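Quinoline 2-oxidoreductase small subunit (Pseudomonas putida, PDB 1T3Q) carries the two [2Fe-2S] clusters of a molybdenum hydroxylase that oxidises quinoline, and probably passes electrons from the molybdenum site to the FAD. Local coordinates at residues G40-T44 against E81-G85; V52-T57 against S138-C142; L95-F99 against M114-R119. All coordinates share one frame; numbering follows the deposited sequence.

Interaction 1: residues G40-T44 against E81-G85; sequences GLTGT and ETVEG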
ATOM      1  N   GLY A  40      -9.042   1.641  15.667  1.00 21.29           N
ATOM      2  CA  GLY A  40      -8.854   1.275  14.274  1.00 20.26           C
ATOM      3  C   GLY A  40     -10.123   1.136  13.450  1.00 20.75           C
ATOM      4  O   GLY A  40     -10.132   0.439  12.445  1.00 22.32           O
ATOM      5  N   LEU A  41     -11.196   1.788  13.878  1.00 18.68           N
ATOM      6  CA  LEU A  41     -12.458   1.742  13.158  1.00 18.48           C
ATOM      7  C   LEU A  41     -12.649   3.110  12.517  1.00 17.44           C
ATOM      8  O   LEU A  41     -13.242   4.016  13.111  1.00 16.79           O
ATOM      9  CB  LEU A  41     -13.598   1.430  14.131  1.00 19.30           C
ATOM     10  CG  LEU A  41     -13.496   0.063  14.817  1.00 21.00           C
ATOM     11  CD1 LEU A  41     -14.557  -0.052  15.906  1.00 18.48           C
ATOM     12  CD2 LEU A  41     -13.667  -1.041  13.773  1.00 22.55           C
ATOM     13  N   THR A  42     -12.141   3.260  11.299  1.00 17.72           N
ATOM     14  CA  THR A  42     -12.220   4.535  10.597  1.00 16.62           C
ATOM     15  C   THR A  42     -13.543   4.840   9.906  1.00 17.71           C
ATOM     16  O   THR A  42     -13.651   5.833   9.186  1.00 15.32           O
ATOM     17  CB  THR A  42     -11.063   4.669   9.566  1.00 16.83           C
ATOM     18  OG1 THR A  42     -11.086   3.559   8.660  1.00 16.94           O
ATOM     19  CG2 THR A  42      -9.718   4.694  10.281  1.00 16.27           C
ATOM     20  N   GLY A  43     -14.557   4.008  10.131  1.00 16.46           N
ATOM     21  CA  GLY A  43     -15.847   4.265   9.516  1.00 15.69           C
ATOM     22  C   GLY A  43     -16.460   5.566  10.009  1.00 17.24           C
ATOM     23  O   GLY A  43     -17.174   6.248   9.275  1.00 16.49           O
ATOM     24  N   THR A  44     -16.188   5.908  11.264  1.00 17.00           N
ATOM     25  CA  THR A  44     -16.696   7.145  11.855  1.00 15.70           C
ATOM     26  C   THR A  44     -15.854   8.282  11.271  1.00 15.55           C
ATOM     27  O   THR A  44     -14.627   8.264  11.375  1.00 15.09           O
ATOM     28  CB  THR A  44     -16.555   7.113  13.403  1.00 16.21           C
ATOM     29  OG1 THR A  44     -17.342   6.029  13.925  1.00 16.51           O
ATOM     30  CG2 THR A  44     -17.040   8.417  14.020  1.00 15.14           C
ATOM     31  N   GLU A  81     -21.939   1.569  18.989  1.00 19.91           N
ATOM     32  CA  GLU A  81     -22.226   0.970  17.695  1.00 20.48           C
ATOM     33  C   GLU A  81     -21.748   1.902  16.589  1.00 18.69           C
ATOM     34  O   GLU A  81     -22.242   3.021  16.465  1.00 18.84           O
ATOM     35  CB  GLU A  81     -23.729   0.745  17.526  1.00 22.45           C
ATOM     36  CG  GLU A  81     -24.303  -0.391  18.341  1.00 26.48           C
ATOM     37  CD  GLU A  81     -25.811  -0.447  18.223  1.00 31.14           C
ATOM     38  OE1 GLU A  81     -26.494   0.301  18.955  1.00 33.51           O
ATOM     39  OE2 GLU A  81     -26.312  -1.224  17.384  1.00 32.62           O
ATOM     40  N   THR A  82     -20.781   1.448  15.796  1.00 17.59           N
ATOM     41  CA  THR A  82     -20.282   2.253  14.685  1.00 17.72           C
ATOM     42  C   THR A  82     -20.814   1.631  13.394  1.00 18.83           C
ATOM     43  O   THR A  82     -21.381   0.530  13.408  1.00 17.49           O
ATOM     44  CB  THR A  82     -18.741   2.289  14.639  1.00 15.29           C
ATOM     45  OG1 THR A  82     -18.232   0.978  14.371  1.00 17.53           O
ATOM     46  CG2 THR A  82     -18.180   2.788  15.970  1.00 14.39           C
ATOM     47  N   VAL A  83     -20.638   2.331  12.279  1.00 16.85           N
ATOM     48  CA  VAL A  83     -21.130   1.836  11.002  1.00 17.69           C
ATOM     49  C   VAL A  83     -20.591   0.448  10.648  1.00 18.32           C
ATOM     50  O   VAL A  83     -21.277  -0.335   9.987  1.00 18.47           O
ATOM     51  CB  VAL A  83     -20.793   2.828   9.860  1.00 17.62           C
ATOM     52  CG1 VAL A  83     -19.292   2.919   9.673  1.00 16.48           C
ATOM     53  CG2 VAL A  83     -21.473   2.390   8.572  1.00 17.89           C
ATOM     54  N   GLU A  84     -19.378   0.134  11.096  1.00 16.80           N
ATOM     55  CA  GLU A  84     -18.781  -1.168  10.799  1.00 18.75           C
ATOM     56  C   GLU A  84     -19.611  -2.335  11.332  1.00 20.38           C
ATOM     57  O   GLU A  84     -19.520  -3.456  10.822  1.00 19.20           O
ATOM     58  CB  GLU A  84     -17.368  -1.277  11.384  1.00 20.02           C
ATOM     59  CG  GLU A  84     -16.315  -0.454  10.663  1.00 20.53           C
ATOM     60  CD  GLU A  84     -16.121   0.928  11.258  1.00 20.45           C
ATOM     61  OE1 GLU A  84     -17.043   1.439  11.930  1.00 18.14           O
ATOM     62  OE2 GLU A  84     -15.040   1.510  11.032  1.00 19.68           O
ATOM     63  N   GLY A  85     -20.409  -2.072  12.362  1.00 20.86           N
ATOM     64  CA  GLY A  85     -21.207  -3.131  12.954  1.00 22.88           C
ATOM     65  C   GLY A  85     -22.544  -3.396  12.296  1.00 23.58           C
ATOM     66  O   GLY A  85     -23.218  -4.367  12.644  1.00 23.59           O
TER
HETATM   67  O   HOH W   1     -15.898   3.741  13.396  1.00 18.57           O
HETATM   68  O   HOH W   2     -19.773   5.093  12.526  1.00 19.92           O
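E84 OE1 is gripped twice. The T82 hydroxyl donates to it from OG1 at 2.8 Å, within the same turn. A water donates to it as well and joins it to the facing segment, because the same water donates to L41 O and accepts from T44 OG1. The other carboxylate oxygen makes the direct bond across: G43 N donates to E84 OE2 at 2.7 Å, with an N-H...O angle of 143°. The two protein donors are out of the carboxylate plane, on opposite faces. The E84 chain is bent at CB-CG (chi2 93°), which brings OE2 within bonding distance of G43 N. The L41 side chain crosses that of E84 at a slant, with L41 CB 3.4 Å from E84 OE2. G43 suits the site. A CB there would clash with V83 CG1 and E84 OE2; instead V83 CG1 rests 3.7 Å from G43 CA. A second water accepts from V83 N and donates to T44 OG1, so both waters stitch the segments together. T44 OG1 also sits against T82 CG2 at 3.9 Å. The pair joins two loops of the plant-type [2Fe-2S] ferredoxin domain (beta-grasp), one leading toward the first cluster and one leaving its sheet. L35 of helix 31-39 packs on T44 and T82, and I58 of strand 57-60 packs on T44. V83 packs on A112 and L115 of helix 111-124.

Interaction 2: residues V52-T57 against S138-C142; sequences VCGSCT and SGNLC. With FES (Fe2/s2 (inorganic) cluster), chain H; FES (Fe2/s2 (inorganic) cluster), chain G.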
ATOM      1  N   VAL A  52     -21.727  20.139  14.692  1.00 16.56           N
ATOM      2  CA  VAL A  52     -22.678  20.587  13.684  1.00 17.63           C
ATOM      3  C   VAL A  52     -22.972  19.665  12.494  1.00 17.76           C
ATOM      4  O   VAL A  52     -24.137  19.431  12.168  1.00 17.96           O
ATOM      5  CB  VAL A  52     -22.259  21.970  13.101  1.00 16.35           C
ATOM      6  CG1 VAL A  52     -23.284  22.433  12.067  1.00 18.08           C
ATOM      7  CG2 VAL A  52     -22.133  23.003  14.222  1.00 18.46           C
ATOM      8  N   CYS A  53     -21.936  19.135  11.849  1.00 15.95           N
ATOM      9  CA  CYS A  53     -22.157  18.326  10.652  1.00 16.90           C
ATOM     10  C   CYS A  53     -22.797  16.959  10.835  1.00 16.10           C
ATOM     11  O   CYS A  53     -23.495  16.483   9.939  1.00 16.53           O
ATOM     12  CB  CYS A  53     -20.860  18.183   9.861  1.00 17.10           C
ATOM     13  SG  CYS A  53     -19.675  17.053  10.533  1.00 16.76           S
ATOM     14  N   GLY A  54     -22.557  16.327  11.979  1.00 14.56           N
ATOM     15  CA  GLY A  54     -23.153  15.025  12.232  1.00 13.95           C
ATOM     16  C   GLY A  54     -22.439  13.841  11.609  1.00 14.42           C
ATOM     17  O   GLY A  54     -22.882  12.704  11.764  1.00 13.07           O
ATOM     18  N   SER A  55     -21.327  14.082  10.919  1.00 14.63           N
ATOM     19  CA  SER A  55     -20.595  12.995  10.272  1.00 13.22           C
ATOM     20  C   SER A  55     -20.010  11.961  11.233  1.00 13.10           C
ATOM     21  O   SER A  55     -19.735  10.833  10.830  1.00 14.20           O
ATOM     22  CB  SER A  55     -19.455  13.552   9.409  1.00 16.34           C
ATOM     23  OG  SER A  55     -18.394  14.011  10.226  1.00 23.49           O
ATOM     24  N   CYS A  56     -19.807  12.354  12.490  1.00 14.85           N
ATOM     25  CA  CYS A  56     -19.229  11.478  13.511  1.00 13.87           C
ATOM     26  C   CYS A  56     -20.307  10.851  14.383  1.00 15.51           C
ATOM     27  O   CYS A  56     -20.001  10.257  15.416  1.00 14.08           O
ATOM     28  CB  CYS A  56     -18.317  12.277  14.442  1.00 13.92           C
ATOM     29  SG  CYS A  56     -19.272  13.416  15.472  1.00 15.03           S
ATOM     30  N   THR A  57     -21.560  10.995  13.978  1.00 15.53           N
ATOM     31  CA  THR A  57     -22.663  10.454  14.762  1.00 16.74           C
ATOM     32  C   THR A  57     -22.609   8.938  14.888  1.00 17.66           C
ATOM     33  O   THR A  57     -22.499   8.225  13.889  1.00 18.32           O
ATOM     34  CB  THR A  57     -24.021  10.867  14.151  1.00 16.15           C
ATOM     35  OG1 THR A  57     -24.090  12.299  14.071  1.00 16.24           O
ATOM     36  CG2 THR A  57     -25.183  10.366  15.024  1.00 14.95           C
ATOM     37  N   SER A 138     -32.342  16.557  10.036  1.00 18.92           N
ATOM     38  CA  SER A 138     -31.865  17.929   9.841  1.00 20.45           C
ATOM     39  C   SER A 138     -30.538  18.242  10.526  1.00 20.94           C
ATOM     40  O   SER A 138     -29.950  19.301  10.294  1.00 23.57           O
ATOM     41  CB  SER A 138     -32.928  18.944  10.293  1.00 21.07           C
ATOM     42  OG  SER A 138     -33.107  18.941  11.695  1.00 23.52           O
ATOM     43  N   GLY A 139     -30.071  17.325  11.368  1.00 20.06           N
ATOM     44  CA  GLY A 139     -28.810  17.517  12.059  1.00 18.71           C
ATOM     45  C   GLY A 139     -27.655  16.793  11.387  1.00 18.44           C
ATOM     46  O   GLY A 139     -26.547  16.740  11.925  1.00 19.45           O
ATOM     47  N   ASN A 140     -27.910  16.218  10.214  1.00 17.15           N
ATOM     48  CA  ASN A 140     -26.873  15.514   9.464  1.00 16.54           C
ATOM     49  C   ASN A 140     -26.690  16.213   8.121  1.00 17.70           C
ATOM     50  O   ASN A 140     -27.604  16.245   7.295  1.00 18.37           O
ATOM     51  CB  ASN A 140     -27.255  14.048   9.239  1.00 15.03           C
ATOM     52  CG  ASN A 140     -27.128  13.209  10.500  1.00 18.15           C
ATOM     53  OD1 ASN A 140     -28.030  13.183  11.339  1.00 17.71           O
ATOM     54  ND2 ASN A 140     -26.000  12.525  10.640  1.00 16.49           N
ATOM     55  N   LEU A 141     -25.506  16.772   7.906  1.00 15.21           N
ATOM     56  CA  LEU A 141     -25.231  17.491   6.671  1.00 16.63           C
ATOM     57  C   LEU A 141     -24.650  16.642   5.553  1.00 15.17           C
ATOM     58  O   LEU A 141     -23.794  15.785   5.776  1.00 16.22           O
ATOM     59  CB  LEU A 141     -24.283  18.661   6.956  1.00 15.49           C
ATOM     60  CG  LEU A 141     -24.744  19.609   8.069  1.00 16.55           C
ATOM     61  CD1 LEU A 141     -23.683  20.678   8.317  1.00 15.22           C
ATOM     62  CD2 LEU A 141     -26.065  20.236   7.688  1.00 16.56           C
ATOM     63  N   CYS A 142     -25.136  16.893   4.340  1.00 16.77           N
ATOM     64  CA  CYS A 142     -24.661  16.207   3.147  1.00 15.28           C
ATOM     65  C   CYS A 142     -24.473  17.302   2.103  1.00 13.68           C
ATOM     66  O   CYS A 142     -25.372  18.109   1.876  1.00 12.54           O
ATOM     67  CB  CYS A 142     -25.686  15.193   2.642  1.00 15.41           C
ATOM     68  SG  CYS A 142     -25.183  14.366   1.117  1.00 17.89           S
TER
HETATM   69 FE1  FES H4908     -19.040  17.268  12.770  1.00 16.10          FE
HETATM   70 FE2  FES H4908     -18.783  15.647  14.942  1.00 17.11          FE
HETATM   71  S1  FES H4908     -20.543  16.763  14.449  1.00 18.31           S
HETATM   72  S2  FES H4908     -17.273  15.997  13.251  1.00 17.31           S
HETATM   73 FE1  FES G4907     -20.998  13.370   0.074  1.00 14.91          FE
HETATM   74 FE2  FES G4907     -23.158  13.165   1.695  1.00 16.31          FE
HETATM   75  S1  FES G4907     -22.629  11.740   0.123  1.00 15.32           S
HETATM   76  S2  FES G4907     -21.488  14.626   1.806  1.00 18.56           S
HETATM   77  O   HOH W   3     -22.444  14.713   7.798  1.00 14.76           O
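V52 meets L141 through its CG1 branch, 4.2 Å from L141 CD1. V52 also touches the FAD and packs on L708 of the large subunit. C53 gives the main bond of the contact. L141 N donates to C53 O at 2.9 Å and almost straight, at 177°. N140 CA adds a weaker CA-H...O contact to C53 O, and a water lies near both C53 O and L141 O. L141 CD1 covers the backbone of C53, 3.6 Å from C53 CA. On the other side of the residue, C53 SG binds an iron of the first cluster at 2.3 Å and accepts a bond from S55 N. G54 has a positive phi, and a CB there would clash with G139 O. Its N lies near a cluster sulfide. This is the cysteine loop of a plant-type ferredoxin, C-x4-C-x2-C, made by C48, C53 and C56, with C68 as the fourth ligand. C56 SG binds the second iron. At the far end of 138-142, C142 SG binds an iron of the second cluster at 2.4 Å. T57 closes a type I turn. Its hydroxyl stands beside its own N (chi1 -57°), which lets N and OG1 reach G54 O from the same face, OG1 at 2.6 Å. A valine in place of T57 would probably leave G54 O with the T57 amide but without the hydroxyl bond, and the turn less firmly held. N140 ND2 is 3.3 Å from G54 O, at an angle too poor for a hydrogen bond; N140 OD1 is bonded to T117 OG1.

Interaction 3: residues L95-F99 against M114-R119; sequences LQDSF and MLATAR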
ATOM      1  N   LEU A  95     -31.452  -1.324   5.501  1.00 17.34           N
ATOM      2  CA  LEU A  95     -31.219   0.119   5.438  1.00 18.56           C
ATOM      3  C   LEU A  95     -30.101   0.467   4.459  1.00 17.09           C
ATOM      4  O   LEU A  95     -30.269   1.340   3.611  1.00 18.38           O
ATOM      5  CB  LEU A  95     -30.875   0.666   6.828  1.00 18.11           C
ATOM      6  CG  LEU A  95     -30.656   2.182   6.915  1.00 19.69           C
ATOM      7  CD1 LEU A  95     -31.878   2.917   6.378  1.00 16.81           C
ATOM      8  CD2 LEU A  95     -30.378   2.577   8.365  1.00 18.86           C
ATOM      9  N   GLN A  96     -28.966  -0.218   4.583  1.00 18.89           N
ATOM     10  CA  GLN A  96     -27.821   0.018   3.704  1.00 18.50           C
ATOM     11  C   GLN A  96     -28.186  -0.261   2.256  1.00 18.88           C
ATOM     12  O   GLN A  96     -27.906   0.542   1.364  1.00 16.13           O
ATOM     13  CB  GLN A  96     -26.643  -0.870   4.110  1.00 17.10           C
ATOM     14  CG  GLN A  96     -26.093  -0.575   5.495  1.00 19.84           C
ATOM     15  CD  GLN A  96     -25.087  -1.611   5.943  1.00 20.20           C
ATOM     16  OE1 GLN A  96     -25.395  -2.805   5.992  1.00 19.08           O
ATOM     17  NE2 GLN A  96     -23.876  -1.167   6.275  1.00 16.83           N
ATOM     18  N   ASP A  97     -28.818  -1.406   2.021  1.00 17.42           N
ATOM     19  CA  ASP A  97     -29.217  -1.771   0.672  1.00 18.43           C
ATOM     20  C   ASP A  97     -30.158  -0.731   0.086  1.00 17.39           C
ATOM     21  O   ASP A  97     -30.100  -0.432  -1.111  1.00 17.29           O
ATOM     22  CB  ASP A  97     -29.883  -3.148   0.665  1.00 20.81           C
ATOM     23  CG  ASP A  97     -30.402  -3.528  -0.703  1.00 24.95           C
ATOM     24  OD1 ASP A  97     -31.623  -3.401  -0.937  1.00 28.60           O
ATOM     25  OD2 ASP A  97     -29.584  -3.939  -1.547  1.00 26.92           O
ATOM     26  N   SER A  98     -31.023  -0.172   0.929  1.00 15.46           N
ATOM     27  CA  SER A  98     -31.957   0.845   0.478  1.00 15.98           C
ATOM     28  C   SER A  98     -31.200   2.108   0.055  1.00 16.16           C
ATOM     29  O   SER A  98     -31.521   2.722  -0.965  1.00 15.48           O
ATOM     30  CB  SER A  98     -32.947   1.184   1.584  1.00 14.50           C
ATOM     31  OG  SER A  98     -33.941   2.062   1.098  1.00 15.93           O
ATOM     32  N   PHE A  99     -30.207   2.503   0.845  1.00 16.20           N
ATOM     33  CA  PHE A  99     -29.404   3.683   0.507  1.00 16.87           C
ATOM     34  C   PHE A  99     -28.814   3.498  -0.894  1.00 17.58           C
ATOM     35  O   PHE A  99     -28.799   4.426  -1.707  1.00 16.60           O
ATOM     36  CB  PHE A  99     -28.257   3.860   1.518  1.00 16.13           C
ATOM     37  CG  PHE A  99     -28.563   4.829   2.624  1.00 17.01           C
ATOM     38  CD1 PHE A  99     -29.669   4.643   3.456  1.00 16.50           C
ATOM     39  CD2 PHE A  99     -27.742   5.932   2.841  1.00 15.93           C
ATOM     40  CE1 PHE A  99     -29.950   5.539   4.482  1.00 17.43           C
ATOM     41  CE2 PHE A  99     -28.015   6.839   3.869  1.00 16.32           C
ATOM     42  CZ  PHE A  99     -29.120   6.642   4.692  1.00 18.41           C
ATOM     43  N   MET A 114     -25.354   9.466   8.727  1.00 15.11           N
ATOM     44  CA  MET A 114     -26.726   9.375   8.241  1.00 13.70           C
ATOM     45  C   MET A 114     -27.372   8.088   8.746  1.00 15.36           C
ATOM     46  O   MET A 114     -28.490   8.104   9.252  1.00 16.10           O
ATOM     47  CB  MET A 114     -26.757   9.367   6.708  1.00 15.13           C
ATOM     48  CG  MET A 114     -26.457  10.703   6.053  1.00 13.10           C
ATOM     49  SD  MET A 114     -27.725  11.913   6.407  1.00 17.81           S
ATOM     50  CE  MET A 114     -26.889  13.431   5.809  1.00 17.01           C
ATOM     51  N   LEU A 115     -26.655   6.978   8.602  1.00 14.10           N
ATOM     52  CA  LEU A 115     -27.155   5.673   9.027  1.00 16.51           C
ATOM     53  C   LEU A 115     -27.457   5.603  10.523  1.00 17.65           C
ATOM     54  O   LEU A 115     -28.465   5.010  10.934  1.00 16.01           O
ATOM     55  CB  LEU A 115     -26.153   4.578   8.639  1.00 15.14           C
ATOM     56  CG  LEU A 115     -25.998   4.325   7.133  1.00 15.97           C
ATOM     57  CD1 LEU A 115     -24.789   3.443   6.871  1.00 15.21           C
ATOM     58  CD2 LEU A 115     -27.263   3.679   6.586  1.00 15.49           C
ATOM     59  N   ALA A 116     -26.591   6.208  11.333  1.00 15.88           N
ATOM     60  CA  ALA A 116     -26.779   6.213  12.781  1.00 16.52           C
ATOM     61  C   ALA A 116     -28.097   6.906  13.129  1.00 17.44           C
ATOM     62  O   ALA A 116     -28.933   6.358  13.854  1.00 15.99           O
ATOM     63  CB  ALA A 116     -25.599   6.929  13.466  1.00 13.87           C
ATOM     64  N   THR A 117     -28.295   8.106  12.600  1.00 17.59           N
ATOM     65  CA  THR A 117     -29.518   8.841  12.881  1.00 16.90           C
ATOM     66  C   THR A 117     -30.734   8.098  12.324  1.00 18.09           C
ATOM     67  O   THR A 117     -31.764   7.998  12.992  1.00 17.04           O
ATOM     68  CB  THR A 117     -29.470  10.268  12.292  1.00 17.04           C
ATOM     69  OG1 THR A 117     -28.361  10.978  12.860  1.00 15.58           O
ATOM     70  CG2 THR A 117     -30.753  11.026  12.621  1.00 16.67           C
ATOM     71  N   ALA A 118     -30.610   7.563  11.113  1.00 18.31           N
ATOM     72  CA  ALA A 118     -31.726   6.840  10.503  1.00 18.82           C
ATOM     73  C   ALA A 118     -32.133   5.629  11.345  1.00 20.44           C
ATOM     74  O   ALA A 118     -33.327   5.371  11.535  1.00 19.99           O
ATOM     75  CB  ALA A 118     -31.363   6.401   9.096  1.00 16.78           C
ATOM     76  N   ARG A 119     -31.152   4.889  11.853  1.00 20.60           N
ATOM     77  CA  ARG A 119     -31.456   3.720  12.674  1.00 23.63           C
ATOM     78  C   ARG A 119     -32.265   4.142  13.892  1.00 23.94           C
ATOM     79  O   ARG A 119     -33.252   3.500  14.250  1.00 22.70           O
ATOM     80  CB  ARG A 119     -30.175   3.022  13.136  1.00 25.83           C
ATOM     81  CG  ARG A 119     -29.385   2.327  12.046  1.00 29.37           C
ATOM     82  CD  ARG A 119     -28.307   1.459  12.673  1.00 32.21           C
ATOM     83  NE  ARG A 119     -28.899   0.374  13.452  1.00 35.29           N
ATOM     84  CZ  ARG A 119     -28.282  -0.282  14.430  1.00 36.67           C
ATOM     85  NH1 ARG A 119     -28.913  -1.255  15.070  1.00 37.52           N
ATOM     86  NH2 ARG A 119     -27.042   0.040  14.778  1.00 36.26           N
TER
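The F99 ring carries L115 CD2 over one face, 3.9 Å from the ring centroid and only 11° off the normal, a CH-pi contact. At the ring edge lies M114 CB, 4.0 Å from F99 CE2. This is helix-helix packing in the helical [2Fe-2S] domain found in the xanthine oxidase family. The segments of helices 94-101 and 111-124 cross at 124°, with their axes 11.5 Å apart. L115 is central to the contact. The same CD2 methyl also meets L95, 3.7 Å from L95 CG, in a direction about at right angles to the ring contact. L95 has CG anti to its N (chi1 -178°), which carries its CD2 branch across to the other helix. There L95 CD2 meets A118 CB at 4.0 Å. The M114 chain is bent, and its far end turns away from F99 toward C110 and C142, ligands of the second cluster. Q96 touches L115 CD1 loosely through CG, while its NE2 bonds to L27 O of the large subunit. R119 uses its aliphatic part here and its charge elsewhere: R119 CG lies 3.8 Å from L95 CD2, while NH2 forms a salt bridge with E81 OE2.

In the fold
Interactions 2 and 3 are buried, and interaction 1 is partly buried. Their chemistry differs. Interaction 1 is polar and hydrated, and joins two loops of the first cluster domain. Interaction 2 joins the two cluster domains, mainly through backbone. Interaction 3 is apolar and lies within the second domain. Helix 111-124 is one side of interaction 3 and packs on parts of interactions 1 and 2. The E81-R119 salt bridge ties interaction 1 to interaction 3. Between 2 and 3 the link is both polar, at N140 and T117, and apolar, where M114 CE packs on C142 CB. T44 CG2 rests on C56 O, linking 1 and 2. Interaction 2 alone contains cluster ligands.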